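Local coordinates for CBS domain containing membrane protein (Sphaerobacter thermophilus, PDB 4ESY) that is of unknown function but supplies a pair of CBS domains at the C-terminal end of a probable membrane protein, likely serving as a regulatory module, at residues V31-V40 with G102-V110; I127-R138 with V151-L162. One frame throughout, in Å; residues are numbered along the deposited sequence.

Interaction 1. Residues V31-V40 with G102-V110; sequences VREDDTLDAV and GRKLTASAV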
loop_
_atom_site.group_PDB
_atom_site.type_symbol
_atom_site.label_atom_id
_atom_site.label_comp_id
_atom_site.label_asym_id
_atom_site.label_seq_id
_atom_site.Cartn_x
_atom_site.Cartn_y
_atom_site.Cartn_z
ATOM N N VAL B 31 2.698 18.132 -4.299
ATOM C CA VAL B 31 2.677 18.626 -5.665
ATOM C C VAL B 31 1.726 19.829 -5.746
ATOM O O VAL B 31 0.855 20.020 -4.868
ATOM C CB VAL B 31 2.205 17.508 -6.691
ATOM C CG1 VAL B 31 3.158 16.274 -6.678
ATOM C CG2 VAL B 31 0.804 17.087 -6.415
ATOM N N ARG B 32 1.879 20.638 -6.798
ATOM C CA ARG B 32 1.050 21.821 -6.971
ATOM C C ARG B 32 -0.137 21.450 -7.817
ATOM O O ARG B 32 -0.044 20.601 -8.722
ATOM C CB ARG B 32 1.845 22.945 -7.664
ATOM C CG ARG B 32 2.989 23.502 -6.821
ATOM C CD ARG B 32 2.438 24.649 -5.971
ATOM N NE ARG B 32 3.458 25.332 -5.194
ATOM C CZ ARG B 32 4.179 26.368 -5.616
ATOM N NH1 ARG B 32 4.022 26.871 -6.837
ATOM N NH2 ARG B 32 5.084 26.891 -4.796
ATOM N N GLU B 33 -1.259 22.111 -7.560
ATOM C CA GLU B 33 -2.461 21.787 -8.303
ATOM C C GLU B 33 -2.297 22.049 -9.796
ATOM O O GLU B 33 -2.989 21.442 -10.592
ATOM C CB GLU B 33 -3.673 22.541 -7.754
ATOM C CG GLU B 33 -3.550 24.017 -7.938
ATOM C CD GLU B 33 -4.724 24.793 -7.286
ATOM O OE1 GLU B 33 -5.827 24.217 -7.137
ATOM O OE2 GLU B 33 -4.532 25.978 -6.938
ATOM N N ASP B 34 -1.390 22.948 -10.165
ATOM C CA ASP B 34 -1.137 23.248 -11.579
ATOM C C ASP B 34 -0.033 22.375 -12.196
ATOM O O ASP B 34 0.306 22.575 -13.334
ATOM C CB ASP B 34 -0.681 24.708 -11.777
ATOM C CG ASP B 34 -1.711 25.745 -11.336
ATOM O OD1 ASP B 34 -2.875 25.408 -11.043
ATOM O OD2 ASP B 34 -1.333 26.938 -11.293
ATOM N N ASP B 35 0.575 21.457 -11.449
ATOM C CA ASP B 35 1.588 20.552 -12.040
ATOM C C ASP B 35 0.920 19.609 -13.030
ATOM O O ASP B 35 -0.159 19.100 -12.750
ATOM C CB ASP B 35 2.276 19.694 -10.979
ATOM C CG ASP B 35 3.286 20.488 -10.111
ATOM O OD1 ASP B 35 3.650 21.658 -10.466
ATOM O OD2 ASP B 35 3.682 19.942 -9.049
ATOM N N THR B 36 1.557 19.375 -14.179
ATOM C CA THR B 36 1.018 18.416 -15.165
ATOM C C THR B 36 1.180 16.991 -14.621
ATOM O O THR B 36 1.994 16.718 -13.722
ATOM C CB THR B 36 1.719 18.556 -16.570
ATOM O OG1 THR B 36 3.108 18.268 -16.425
ATOM C CG2 THR B 36 1.583 19.958 -17.106
ATOM N N LEU B 37 0.396 16.064 -15.135
ATOM C CA LEU B 37 0.410 14.703 -14.586
ATOM C C LEU B 37 1.774 14.073 -14.856
ATOM O O LEU B 37 2.233 13.243 -14.097
ATOM C CB LEU B 37 -0.746 13.870 -15.158
ATOM C CG LEU B 37 -2.135 14.303 -14.661
ATOM C CD1 LEU B 37 -3.199 13.319 -15.101
ATOM C CD2 LEU B 37 -2.134 14.463 -13.115
ATOM N N ASP B 38 2.413 14.502 -15.940
ATOM C CA ASP B 38 3.769 14.076 -16.275
ATOM C C ASP B 38 4.763 14.422 -15.145
ATOM O O ASP B 38 5.576 13.585 -14.749
ATOM C CB ASP B 38 4.164 14.665 -17.645
ATOM C CG ASP B 38 5.497 15.384 -17.638
ATOM O OD1 ASP B 38 5.525 16.588 -17.987
ATOM O OD2 ASP B 38 6.528 14.744 -17.323
ATOM N N ALA B 39 4.672 15.637 -14.611
ATOM C CA ALA B 39 5.508 16.056 -13.493
ATOM C C ALA B 39 5.118 15.350 -12.176
ATOM O O ALA B 39 5.974 14.941 -11.387
ATOM C CB ALA B 39 5.425 17.590 -13.303
ATOM N N VAL B 40 3.833 15.254 -11.922
ATOM C CA VAL B 40 3.374 14.526 -10.735
ATOM C C VAL B 40 3.926 13.075 -10.730
ATOM O O VAL B 40 4.388 12.591 -9.697
ATOM C CB VAL B 40 1.842 14.479 -10.663
ATOM C CG1 VAL B 40 1.362 13.514 -9.545
ATOM C CG2 VAL B 40 1.267 15.926 -10.508
ATOM N N GLY B 102 -0.953 13.294 -20.686
ATOM C CA GLY B 102 -0.392 13.494 -19.365
ATOM C C GLY B 102 0.304 14.840 -19.242
ATOM O O GLY B 102 0.365 15.384 -18.161
ATOM N N ARG B 103 0.835 15.356 -20.352
ATOM C CA ARG B 103 1.523 16.624 -20.365
ATOM C C ARG B 103 0.505 17.757 -20.421
ATOM O O ARG B 103 0.863 18.921 -20.290
ATOM C CB ARG B 103 2.485 16.725 -21.568
ATOM C CG ARG B 103 3.692 15.768 -21.522
ATOM C CD ARG B 103 4.742 16.090 -22.589
ATOM N NE ARG B 103 4.331 15.616 -23.897
ATOM C CZ ARG B 103 4.665 14.428 -24.403
ATOM N NH1 ARG B 103 5.421 13.581 -23.714
ATOM N NH2 ARG B 103 4.231 14.078 -25.598
ATOM N N LYS B 104 -0.764 17.426 -20.613
ATOM C CA LYS B 104 -1.772 18.482 -20.698
ATOM C C LYS B 104 -2.628 18.596 -19.437
ATOM O O LYS B 104 -2.916 19.692 -18.981
ATOM C CB LYS B 104 -2.664 18.306 -21.927
ATOM C CG LYS B 104 -1.972 18.607 -23.254
ATOM C CD LYS B 104 -2.902 18.301 -24.425
ATOM C CE LYS B 104 -2.410 18.944 -25.737
ATOM N NZ LYS B 104 -2.091 17.900 -26.760
ATOM N N LEU B 105 -3.052 17.468 -18.889
ATOM C CA LEU B 105 -3.865 17.473 -17.678
ATOM C C LEU B 105 -3.026 17.838 -16.456
ATOM O O LEU B 105 -1.815 17.549 -16.409
ATOM C CB LEU B 105 -4.496 16.096 -17.452
ATOM C CG LEU B 105 -5.511 15.580 -18.496
ATOM C CD1 LEU B 105 -6.236 14.351 -17.942
ATOM C CD2 LEU B 105 -6.524 16.641 -18.896
ATOM N N THR B 106 -3.665 18.424 -15.451
ATOM C CA THR B 106 -2.938 18.783 -14.237
ATOM C C THR B 106 -3.473 18.032 -13.024
ATOM O O THR B 106 -4.543 17.420 -13.080
ATOM C CB THR B 106 -3.069 20.279 -13.940
ATOM O OG1 THR B 106 -4.460 20.600 -13.810
ATOM C CG2 THR B 106 -2.448 21.094 -15.058
ATOM N N ALA B 107 -2.733 18.105 -11.918
ATOM C CA ALA B 107 -3.168 17.460 -10.695
ATOM C C ALA B 107 -4.579 17.824 -10.324
ATOM O O ALA B 107 -5.321 16.966 -9.843
ATOM C CB ALA B 107 -2.244 17.811 -9.535
ATOM N N SER B 108 -4.941 19.092 -10.506
ATOM C CA SER B 108 -6.256 19.590 -10.068
ATOM C C SER B 108 -7.412 18.911 -10.812
ATOM O O SER B 108 -8.523 18.814 -10.303
ATOM C CB SER B 108 -6.341 21.105 -10.240
ATOM O OG SER B 108 -6.103 21.470 -11.585
ATOM N N ALA B 109 -7.134 18.417 -12.008
ATOM C CA ALA B 109 -8.161 17.794 -12.808
ATOM C C ALA B 109 -8.473 16.380 -12.354
ATOM O O ALA B 109 -9.577 15.892 -12.606
ATOM C CB ALA B 109 -7.781 17.839 -14.269
ATOM N N VAL B 110 -7.532 15.714 -11.672
ATOM C CA VAL B 110 -7.844 14.396 -11.143
ATOM C C VAL B 110 -7.831 14.246 -9.604
ATOM O O VAL B 110 -8.227 13.209 -9.100
ATOM C CB VAL B 110 -6.936 13.286 -11.786
ATOM C CG1 VAL B 110 -7.086 13.273 -13.345
ATOM C CG2 VAL B 110 -5.482 13.466 -11.374
HETATM O O HOH W 1 -4.849 23.340 -12.960
#

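Interaction 2. Residues I127-R138 with V151-L162; sequences IADQMRRHGIHR and VTRRDLLKLLLL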
loop_
_atom_site.group_PDB
_atom_site.type_symbol
_atom_site.label_atom_id
_atom_site.label_comp_id
_atom_site.label_asym_id
_atom_site.label_seq_id
_atom_site.Cartn_x
_atom_site.Cartn_y
_atom_site.Cartn_z
ATOM N N ILE B 127 -7.399 9.127 15.022
ATOM C CA ILE B 127 -7.334 9.007 13.571
ATOM C C ILE B 127 -7.782 7.590 13.128
ATOM O O ILE B 127 -8.501 7.427 12.148
ATOM C CB ILE B 127 -5.944 9.468 13.005
ATOM C CG1 ILE B 127 -5.972 9.586 11.487
ATOM C CG2 ILE B 127 -4.880 8.485 13.307
ATOM C CD1 ILE B 127 -4.890 10.567 10.937
ATOM N N ALA B 128 -7.393 6.574 13.876
ATOM C CA ALA B 128 -7.889 5.211 13.614
ATOM C C ALA B 128 -9.428 5.192 13.617
ATOM O O ALA B 128 -10.065 4.591 12.753
ATOM C CB ALA B 128 -7.348 4.248 14.651
ATOM N N ASP B 129 -10.013 5.886 14.581
ATOM C CA ASP B 129 -11.453 5.996 14.651
ATOM C C ASP B 129 -12.034 6.705 13.448
ATOM O O ASP B 129 -13.072 6.306 12.941
ATOM C CB ASP B 129 -11.850 6.701 15.944
ATOM C CG ASP B 129 -11.582 5.838 17.167
ATOM O OD1 ASP B 129 -11.279 4.628 16.967
ATOM O OD2 ASP B 129 -11.667 6.363 18.309
ATOM N N GLN B 130 -11.348 7.758 13.003
ATOM C CA GLN B 130 -11.718 8.483 11.794
ATOM C C GLN B 130 -11.724 7.550 10.582
ATOM O O GLN B 130 -12.659 7.571 9.785
ATOM C CB GLN B 130 -10.755 9.660 11.549
ATOM C CG GLN B 130 -11.042 10.926 12.375
ATOM C CD GLN B 130 -10.062 12.058 12.073
ATOM O OE1 GLN B 130 -8.877 11.823 11.847
ATOM N NE2 GLN B 130 -10.555 13.289 12.080
HETATM N N MSE B 131 -10.673 6.740 10.456
HETATM C CA MSE B 131 -10.524 5.804 9.316
HETATM C C MSE B 131 -11.772 4.954 9.153
HETATM O O MSE B 131 -12.454 5.030 8.140
HETATM C CB MSE B 131 -9.347 4.836 9.490
HETATM C CG MSE B 131 -7.989 5.362 9.137
HETATM SE SE MSE B 131 -7.443 5.610 7.271
HETATM C CE MSE B 131 -5.764 6.482 7.732
ATOM N N ARG B 132 -12.058 4.156 10.173
ATOM C CA ARG B 132 -13.198 3.246 10.165
ATOM C C ARG B 132 -14.538 3.956 9.978
ATOM O O ARG B 132 -15.363 3.510 9.183
ATOM C CB ARG B 132 -13.250 2.428 11.459
ATOM C CG ARG B 132 -11.908 1.976 11.998
ATOM C CD ARG B 132 -12.108 1.120 13.251
ATOM N NE ARG B 132 -11.108 1.379 14.288
ATOM C CZ ARG B 132 -11.408 1.739 15.532
ATOM N NH1 ARG B 132 -10.436 1.962 16.415
ATOM N NH2 ARG B 132 -12.684 1.875 15.890
ATOM N N ARG B 133 -14.756 5.040 10.722
ATOM C CA ARG B 133 -16.041 5.743 10.725
ATOM C C ARG B 133 -16.411 6.283 9.359
ATOM O O ARG B 133 -17.576 6.272 8.980
ATOM C CB ARG B 133 -16.043 6.877 11.745
ATOM C CG ARG B 133 -17.236 7.818 11.675
ATOM C CD ARG B 133 -17.318 8.693 12.934
ATOM N NE ARG B 133 -16.001 9.223 13.305
ATOM C CZ ARG B 133 -15.295 8.842 14.375
ATOM N NH1 ARG B 133 -15.782 7.927 15.216
ATOM N NH2 ARG B 133 -14.100 9.384 14.609
ATOM N N HIS B 134 -15.420 6.747 8.616
ATOM C CA HIS B 134 -15.664 7.230 7.277
ATOM C C HIS B 134 -15.265 6.180 6.267
ATOM O O HIS B 134 -15.380 6.398 5.067
ATOM C CB HIS B 134 -14.877 8.504 7.017
ATOM C CG HIS B 134 -15.301 9.657 7.870
ATOM N ND1 HIS B 134 -16.405 10.430 7.580
ATOM C CD2 HIS B 134 -14.763 10.175 9.000
ATOM C CE1 HIS B 134 -16.531 11.372 8.496
ATOM N NE2 HIS B 134 -15.549 11.239 9.371
ATOM N N GLY B 135 -14.790 5.043 6.768
ATOM C CA GLY B 135 -14.335 3.937 5.935
ATOM C C GLY B 135 -13.398 4.369 4.824
ATOM O O GLY B 135 -13.595 3.994 3.661
ATOM N N ILE B 136 -12.394 5.175 5.177
ATOM C CA ILE B 136 -11.457 5.693 4.190
ATOM C C ILE B 136 -10.096 5.068 4.370
ATOM O O ILE B 136 -9.864 4.372 5.344
ATOM C CB ILE B 136 -11.352 7.225 4.253
ATOM C CG1 ILE B 136 -10.978 7.682 5.659
ATOM C CG2 ILE B 136 -12.676 7.848 3.836
ATOM C CD1 ILE B 136 -11.145 9.165 5.858
ATOM N N HIS B 137 -9.195 5.311 3.423
ATOM C CA HIS B 137 -7.877 4.679 3.448
ATOM C C HIS B 137 -6.707 5.634 3.683
ATOM O O HIS B 137 -5.561 5.181 3.884
ATOM C CB HIS B 137 -7.634 3.903 2.162
ATOM C CG HIS B 137 -8.609 2.786 1.943
ATOM N ND1 HIS B 137 -8.513 1.575 2.601
ATOM C CD2 HIS B 137 -9.709 2.706 1.159
ATOM C CE1 HIS B 137 -9.508 0.794 2.221
ATOM N NE2 HIS B 137 -10.246 1.456 1.343
ATOM N N ARG B 138 -6.986 6.936 3.666
ATOM C CA ARG B 138 -5.923 7.935 3.756
ATOM C C ARG B 138 -6.456 9.173 4.428
ATOM O O ARG B 138 -7.536 9.616 4.080
ATOM C CB ARG B 138 -5.518 8.382 2.355
ATOM C CG ARG B 138 -4.348 7.658 1.771
ATOM C CD ARG B 138 -4.175 8.074 0.317
ATOM N NE ARG B 138 -5.162 7.454 -0.547
ATOM C CZ ARG B 138 -4.972 6.298 -1.178
ATOM N NH1 ARG B 138 -3.826 5.641 -1.030
ATOM N NH2 ARG B 138 -5.924 5.804 -1.960
ATOM N N VAL B 151 -1.558 9.945 6.491
ATOM C CA VAL B 151 -1.544 8.711 7.259
ATOM C C VAL B 151 -2.446 7.727 6.513
ATOM O O VAL B 151 -3.571 8.065 6.123
ATOM C CB VAL B 151 -2.053 8.940 8.691
ATOM C CG1 VAL B 151 -2.371 7.586 9.398
ATOM C CG2 VAL B 151 -1.037 9.763 9.475
ATOM N N THR B 152 -1.923 6.542 6.232
ATOM C CA THR B 152 -2.710 5.541 5.520
ATOM C C THR B 152 -3.170 4.423 6.460
ATOM O O THR B 152 -2.669 4.271 7.570
ATOM C CB THR B 152 -1.890 4.886 4.407
ATOM O OG1 THR B 152 -0.779 4.211 5.011
ATOM C CG2 THR B 152 -1.359 5.958 3.452
ATOM N N ARG B 153 -4.091 3.611 5.967
ATOM C CA ARG B 153 -4.549 2.439 6.694
ATOM C C ARG B 153 -3.352 1.502 6.934
ATOM O O ARG B 153 -3.196 0.998 8.024
ATOM C CB ARG B 153 -5.694 1.765 5.930
ATOM C CG ARG B 153 -6.401 0.657 6.666
ATOM C CD ARG B 153 -7.610 0.158 5.864
ATOM N NE ARG B 153 -8.715 1.128 5.865
ATOM C CZ ARG B 153 -9.780 1.054 6.669
ATOM N NH1 ARG B 153 -9.894 0.045 7.535
ATOM N NH2 ARG B 153 -10.744 1.971 6.600
ATOM N N ARG B 154 -2.485 1.320 5.936
ATOM C CA ARG B 154 -1.287 0.502 6.131
ATOM C C ARG B 154 -0.398 0.965 7.296
ATOM O O ARG B 154 0.084 0.127 8.069
ATOM C CB ARG B 154 -0.434 0.414 4.853
ATOM C CG ARG B 154 0.958 -0.198 5.148
ATOM C CD ARG B 154 1.867 -0.387 3.912
ATOM N NE ARG B 154 3.144 -1.016 4.269
ATOM C CZ ARG B 154 4.190 -1.095 3.439
ATOM N NH1 ARG B 154 4.107 -0.560 2.214
ATOM N NH2 ARG B 154 5.328 -1.687 3.830
ATOM N N ASP B 155 -0.149 2.277 7.390
ATOM C CA ASP B 155 0.568 2.842 8.527
ATOM C C ASP B 155 -0.071 2.425 9.846
ATOM O O ASP B 155 0.609 2.045 10.803
ATOM C CB ASP B 155 0.576 4.386 8.497
ATOM C CG ASP B 155 1.291 4.979 7.250
ATOM O OD1 ASP B 155 2.256 4.339 6.739
ATOM O OD2 ASP B 155 0.882 6.094 6.791
ATOM N N LEU B 156 -1.376 2.533 9.922
ATOM C CA LEU B 156 -2.020 2.316 11.195
ATOM C C LEU B 156 -1.970 0.821 11.584
ATOM O O LEU B 156 -1.890 0.488 12.755
ATOM C CB LEU B 156 -3.458 2.834 11.164
ATOM C CG LEU B 156 -3.626 4.360 11.136
ATOM C CD1 LEU B 156 -5.100 4.686 11.274
ATOM C CD2 LEU B 156 -2.860 5.115 12.225
ATOM N N LEU B 157 -1.963 -0.052 10.585
ATOM C CA LEU B 157 -2.020 -1.493 10.847
ATOM C C LEU B 157 -0.711 -2.026 11.387
ATOM O O LEU B 157 -0.658 -3.155 11.863
ATOM C CB LEU B 157 -2.403 -2.250 9.587
ATOM C CG LEU B 157 -3.876 -2.062 9.319
ATOM C CD1 LEU B 157 -4.227 -2.487 7.883
ATOM C CD2 LEU B 157 -4.667 -2.889 10.354
ATOM N N LYS B 158 0.336 -1.207 11.318
ATOM C CA LYS B 158 1.595 -1.501 12.015
ATOM C C LYS B 158 1.482 -1.289 13.526
ATOM O O LYS B 158 2.346 -1.728 14.284
ATOM C CB LYS B 158 2.720 -0.616 11.464
ATOM C CG LYS B 158 3.118 -0.937 10.006
ATOM C CD LYS B 158 4.070 0.113 9.499
ATOM C CE LYS B 158 4.604 -0.272 8.139
ATOM N NZ LYS B 158 5.499 0.789 7.683
ATOM N N LEU B 159 0.398 -0.640 13.943
ATOM C CA LEU B 159 0.162 -0.270 15.342
ATOM C C LEU B 159 -1.067 -0.907 15.960
ATOM O O LEU B 159 -1.022 -1.339 17.104
ATOM C CB LEU B 159 0.007 1.247 15.458
ATOM C CG LEU B 159 1.292 1.991 15.120
ATOM C CD1 LEU B 159 1.015 3.466 14.903
ATOM C CD2 LEU B 159 2.194 1.799 16.282
ATOM N N LEU B 160 -2.176 -0.968 15.235
ATOM C CA LEU B 160 -3.378 -1.460 15.885
ATOM C C LEU B 160 -4.375 -1.999 14.874
ATOM O O LEU B 160 -4.311 -1.658 13.709
ATOM C CB LEU B 160 -4.007 -0.363 16.798
ATOM C CG LEU B 160 -4.816 0.792 16.167
ATOM C CD1 LEU B 160 -5.359 1.770 17.250
ATOM C CD2 LEU B 160 -4.071 1.571 15.088
ATOM N N LEU B 161 -5.282 -2.856 15.335
ATOM C CA LEU B 161 -6.304 -3.421 14.476
ATOM C C LEU B 161 -7.271 -2.311 14.085
ATOM O O LEU B 161 -7.412 -1.331 14.813
ATOM C CB LEU B 161 -7.060 -4.527 15.218
ATOM C CG LEU B 161 -6.209 -5.735 15.595
ATOM C CD1 LEU B 161 -6.893 -6.671 16.617
ATOM C CD2 LEU B 161 -5.848 -6.491 14.321
ATOM N N LEU B 162 -7.931 -2.455 12.942
ATOM C CA LEU B 162 -9.009 -1.539 12.569
ATOM C C LEU B 162 -10.355 -2.268 12.352
ATOM O O LEU B 162 -10.510 -3.051 11.409
ATOM C CB LEU B 162 -8.617 -0.728 11.330
ATOM C CG LEU B 162 -7.265 -0.033 11.473
ATOM C CD1 LEU B 162 -6.815 0.565 10.171
ATOM C CD2 LEU B 162 -7.352 1.027 12.544
#

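Interaction 1. Residues V31-V40 with G102-V110
With CG set beside the backbone N (chi1 -70°) and the chain continuing extended at chi2 (-172°), L37 lies against residues 105-110 and gives each of its methyls a different neighbour. CD1 packs on CB of L105 at 3.9 Å, while CD2 meets CG2 of V110 and the carbonyl carbon of T106. Replacing L37 with alanine would probably open a gap between L105 and V110 and cost V110 CG2 its methyl partner.

Backbone bonds join the two segments around this leucine. A107 N donates to D35 O over 2.9 Å, and L37 N donates to L105 O at 3.0 Å. Between these bonds T36 and T106 form a single bridge, with their CA atoms 4.1 Å apart. T36 is the N-cap of helix 37-46, so L105 O and G102 O, the latter 3.1 Å from D38 N, take up amides of the helix's first turn. At the other end S108 N donates to E33 O at 3.1 Å, and A107 CB sits 3.6 Å from R32 O.

These bonds dock the weakly bonded helix 107-110, near the start of the second CBS motif, onto a strand-to-helix corner of the first. V31 and E33 pair through their backbones with strand 53-55, L37 also touches F70, and V110 touches I65, while R103 reaches back to E96 of helix 92-102 in a salt bridge.

Interaction 2. Residues I127-R138 with V151-L162
An arginine from the start of one helix closes over the end of another: R153 NH2 donates over 2.8 Å to O of I136, the residue after G135, the positive-phi C-prime residue of the Schellman motif that ends helix 124-134. R153 carries its CG opposite the backbone N and runs extended until it bends at chi3 (-72°), which brings the acceptor to the edge of the guanidinium, 18° out of its plane. The H137 ring lies obliquely across this side chain, its plane 64° from the guanidinium, with ND1 3.3 Å from R153 NE. R153 N bonds to H137 O at 3.0 Å, next to the antiparallel, non-hydrogen-bonded pair R138 and T152; T152 and D155 form a capping box.

Selenomethionine M131 bends at chi2 and puts CE 3.1 Å from V151 O, while its CG touches CD1 of L156 at 3.7 Å. A128 CB packs on L162 CD2 at 3.8 Å, and I127 CD1 faces V151 CB end-on.

In this CBS domain helix 124-134 packs against hairpin 138-143/146-152 and the helix that follows, I127 and M131 resting on I139. D129 forms a salt bridge to R16 of helix 2-17, and R154 and K158 to acidic side chains of another chain.

Overall arrangement
After helix 2-17, the chain enters the first CBS motif, whose strand 31-32 and helix 37-46 supply one half of interaction 1. Some sixty residues later, beyond strands 53-55 and 61-64 and helices 83-86 and 92-102, the chain returns with residues 102-110 and closes that long loop. Interaction 2 opens only afterwards and closes a short excursion made up mainly of hairpin strands 138-143 and 146-152. The two are in series, neither nesting nor crossing. Their centres lie 28 Å apart on opposite sides of the chain's centre, their nearest atoms about 11 Å apart. Interaction 1 joins the first CBS motif to the entry of the second, whereas interaction 2 consolidates the second internally, beside helix 2-17.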